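Local coordinates for nuclease-like protein (Chaetomium thermophilum, PDB 6GRB) that probably cuts branched DNA, acting as the Holliday-junction-resolving and 5'-flap endonuclease GEN1, of which this chain holds the nuclease core, at residues 75-80 against 119-124. Numbering follows the deposited sequence.
Sequences IFVFDG and GEAEAE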
loop_
_atom_site.group_PDB
_atom_site.type_symbol
_atom_site.label_atom_id
_atom_site.label_comp_id
_atom_site.label_asym_id
_atom_site.label_seq_id
_atom_site.Cartn_x
_atom_site.Cartn_y
_atom_site.Cartn_z
ATOM N N ILE A 75 -6.342 3.892 -3.636
ATOM C CA ILE A 75 -7.262 3.109 -4.464
ATOM C C ILE A 75 -7.146 1.648 -4.026
ATOM O O ILE A 75 -6.063 1.047 -4.084
ATOM C CB ILE A 75 -7.032 3.313 -5.975
ATOM C CG1 ILE A 75 -8.035 2.498 -6.786
ATOM C CG2 ILE A 75 -5.632 2.962 -6.393
ATOM C CD1 ILE A 75 -8.281 3.039 -8.194
ATOM N N PHE A 76 -8.261 1.102 -3.532
ATOM C CA PHE A 76 -8.313 -0.249 -2.986
ATOM C C PHE A 76 -8.723 -1.227 -4.080
ATOM O O PHE A 76 -9.799 -1.082 -4.651
ATOM C CB PHE A 76 -9.306 -0.312 -1.829
ATOM C CG PHE A 76 -8.897 0.495 -0.647
ATOM C CD1 PHE A 76 -8.186 -0.083 0.377
ATOM C CD2 PHE A 76 -9.248 1.832 -0.550
ATOM C CE1 PHE A 76 -7.813 0.661 1.479
ATOM C CE2 PHE A 76 -8.898 2.573 0.535
ATOM C CZ PHE A 76 -8.169 1.995 1.547
ATOM N N VAL A 77 -7.898 -2.236 -4.352
ATOM C CA VAL A 77 -8.106 -3.096 -5.516
ATOM C C VAL A 77 -8.612 -4.470 -5.066
ATOM O O VAL A 77 -8.005 -5.116 -4.209
ATOM C CB VAL A 77 -6.821 -3.210 -6.361
ATOM C CG1 VAL A 77 -7.091 -4.015 -7.675
ATOM C CG2 VAL A 77 -6.246 -1.809 -6.645
ATOM N N PHE A 78 -9.711 -4.912 -5.662
ATOM C CA PHE A 78 -10.391 -6.166 -5.374
ATOM C C PHE A 78 -10.133 -7.149 -6.507
ATOM O O PHE A 78 -10.070 -6.757 -7.675
ATOM C CB PHE A 78 -11.919 -5.943 -5.196
ATOM C CG PHE A 78 -12.283 -5.115 -3.974
ATOM C CD1 PHE A 78 -12.091 -3.726 -3.969
ATOM C CD2 PHE A 78 -12.785 -5.726 -2.833
ATOM C CE1 PHE A 78 -12.396 -2.960 -2.844
ATOM C CE2 PHE A 78 -13.094 -4.989 -1.701
ATOM C CZ PHE A 78 -12.899 -3.595 -1.687
ATOM N N ASP A 79 -9.992 -8.425 -6.155
ATOM C CA ASP A 79 -9.723 -9.451 -7.148
ATOM C C ASP A 79 -10.934 -9.652 -8.049
ATOM O O ASP A 79 -12.074 -9.391 -7.668
ATOM C CB ASP A 79 -9.354 -10.771 -6.478
ATOM C CG ASP A 79 -7.910 -10.819 -6.045
ATOM O OD1 ASP A 79 -7.615 -10.318 -4.933
ATOM O OD2 ASP A 79 -7.057 -11.356 -6.793
ATOM N N GLY A 80 -10.667 -10.089 -9.269
ATOM C CA GLY A 80 -11.707 -10.459 -10.196
ATOM C C GLY A 80 -11.613 -11.932 -10.551
ATOM O O GLY A 80 -10.769 -12.675 -10.023
ATOM N N GLY A 119 -8.761 -9.604 -13.133
ATOM C CA GLY A 119 -8.225 -10.837 -12.599
ATOM C C GLY A 119 -7.587 -10.686 -11.234
ATOM O O GLY A 119 -8.225 -10.251 -10.265
ATOM N N GLU A 120 -6.313 -11.035 -11.146
ATOM C CA GLU A 120 -5.592 -10.880 -9.891
ATOM C C GLU A 120 -5.381 -9.419 -9.543
ATOM O O GLU A 120 -4.921 -8.629 -10.372
ATOM C CB GLU A 120 -4.253 -11.582 -9.959
ATOM C CG GLU A 120 -4.442 -13.051 -10.049
ATOM C CD GLU A 120 -3.139 -13.741 -10.187
ATOM O OE1 GLU A 120 -2.150 -13.003 -10.401
ATOM O OE2 GLU A 120 -3.101 -14.989 -10.048
ATOM N N ALA A 121 -5.682 -9.081 -8.285
ATOM C CA ALA A 121 -5.509 -7.713 -7.809
ATOM C C ALA A 121 -4.046 -7.282 -7.853
ATOM O O ALA A 121 -3.756 -6.140 -8.217
ATOM C CB ALA A 121 -6.082 -7.571 -6.401
ATOM N N GLU A 122 -3.108 -8.189 -7.517
ATOM C CA GLU A 122 -1.682 -7.832 -7.517
ATOM C C GLU A 122 -1.224 -7.418 -8.906
ATOM O O GLU A 122 -0.431 -6.476 -9.053
ATOM C CB GLU A 122 -0.803 -8.985 -7.027
ATOM C CG GLU A 122 -1.379 -9.785 -5.872
ATOM C CD GLU A 122 -2.312 -10.914 -6.323
ATOM O OE1 GLU A 122 -1.819 -11.806 -7.077
ATOM O OE2 GLU A 122 -3.523 -10.908 -5.928
ATOM N N ALA A 123 -1.667 -8.149 -9.936
ATOM C CA ALA A 123 -1.288 -7.783 -11.292
ATOM C C ALA A 123 -1.867 -6.435 -11.666
ATOM O O ALA A 123 -1.226 -5.671 -12.393
ATOM C CB ALA A 123 -1.731 -8.847 -12.288
ATOM N N GLU A 124 -3.049 -6.108 -11.145
ATOM C CA GLU A 124 -3.710 -4.876 -11.550
ATOM C C GLU A 124 -3.125 -3.672 -10.821
ATOM O O GLU A 124 -2.887 -2.632 -11.454
ATOM C CB GLU A 124 -5.204 -4.990 -11.328
ATOM C CG GLU A 124 -5.936 -3.709 -11.446
ATOM C CD GLU A 124 -6.422 -3.447 -12.860
ATOM O OE1 GLU A 124 -7.164 -2.450 -13.067
ATOM O OE2 GLU A 124 -6.069 -4.238 -13.762
#
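Asp79 and Gly80, just past the end of strand 73-78, grip the start of helix 121-130 in the PIN-like nuclease fold of the XPG/FEN1 family, where the parallel part of the sheet meets the metal site. Ala121 N, an amide of the first helical turn, donates to Asp79 OD2 over 3.0 Å and nearly straight, at 165°; it arrives from above the carboxylate plane rather than within it. The neighbouring backbone bond is shorter, Gly80 N to Gly119 O at 2.6 Å, and ties the two loops together beside the carboxylate. Gly119 O is also approached by Asp79 CA at 3.5 Å, but this bent CA-H contact, 124° at the hydrogen, probably adds little beside the bond from Gly80 N.

With chi1 of -81°, Asp79 turns its CG to the side of its own backbone N, which carries the carboxylate to the helix start. With an alanine here, OD2 is gone, and Ala121 N would probably be left without its acceptor at the start of the helix. The same OD2 lies 3.7 Å from Glu122 OE2, a pair of like charges. Glu122 is a metal ligand in structures of this protein, and its carboxylate here sits close to a bound magnesium, whose positive charge probably eases the repulsion; Lys83 offers OD2 only a long, weak ion pair.

Beneath these polar bonds the contact is apolar. Val77 crosses the aliphatic part of Glu124 at about a right angle, while the carboxylate of Glu124 finds its hydrogen-bond partners in His115 and Ser283. That of Glu120, the N-cap residue, bonds to Tyr276. The branch of Val77 turned to the helix is CG1, which packs against Ala121 CB at 3.9 Å and Glu124 CG at 4.0 Å.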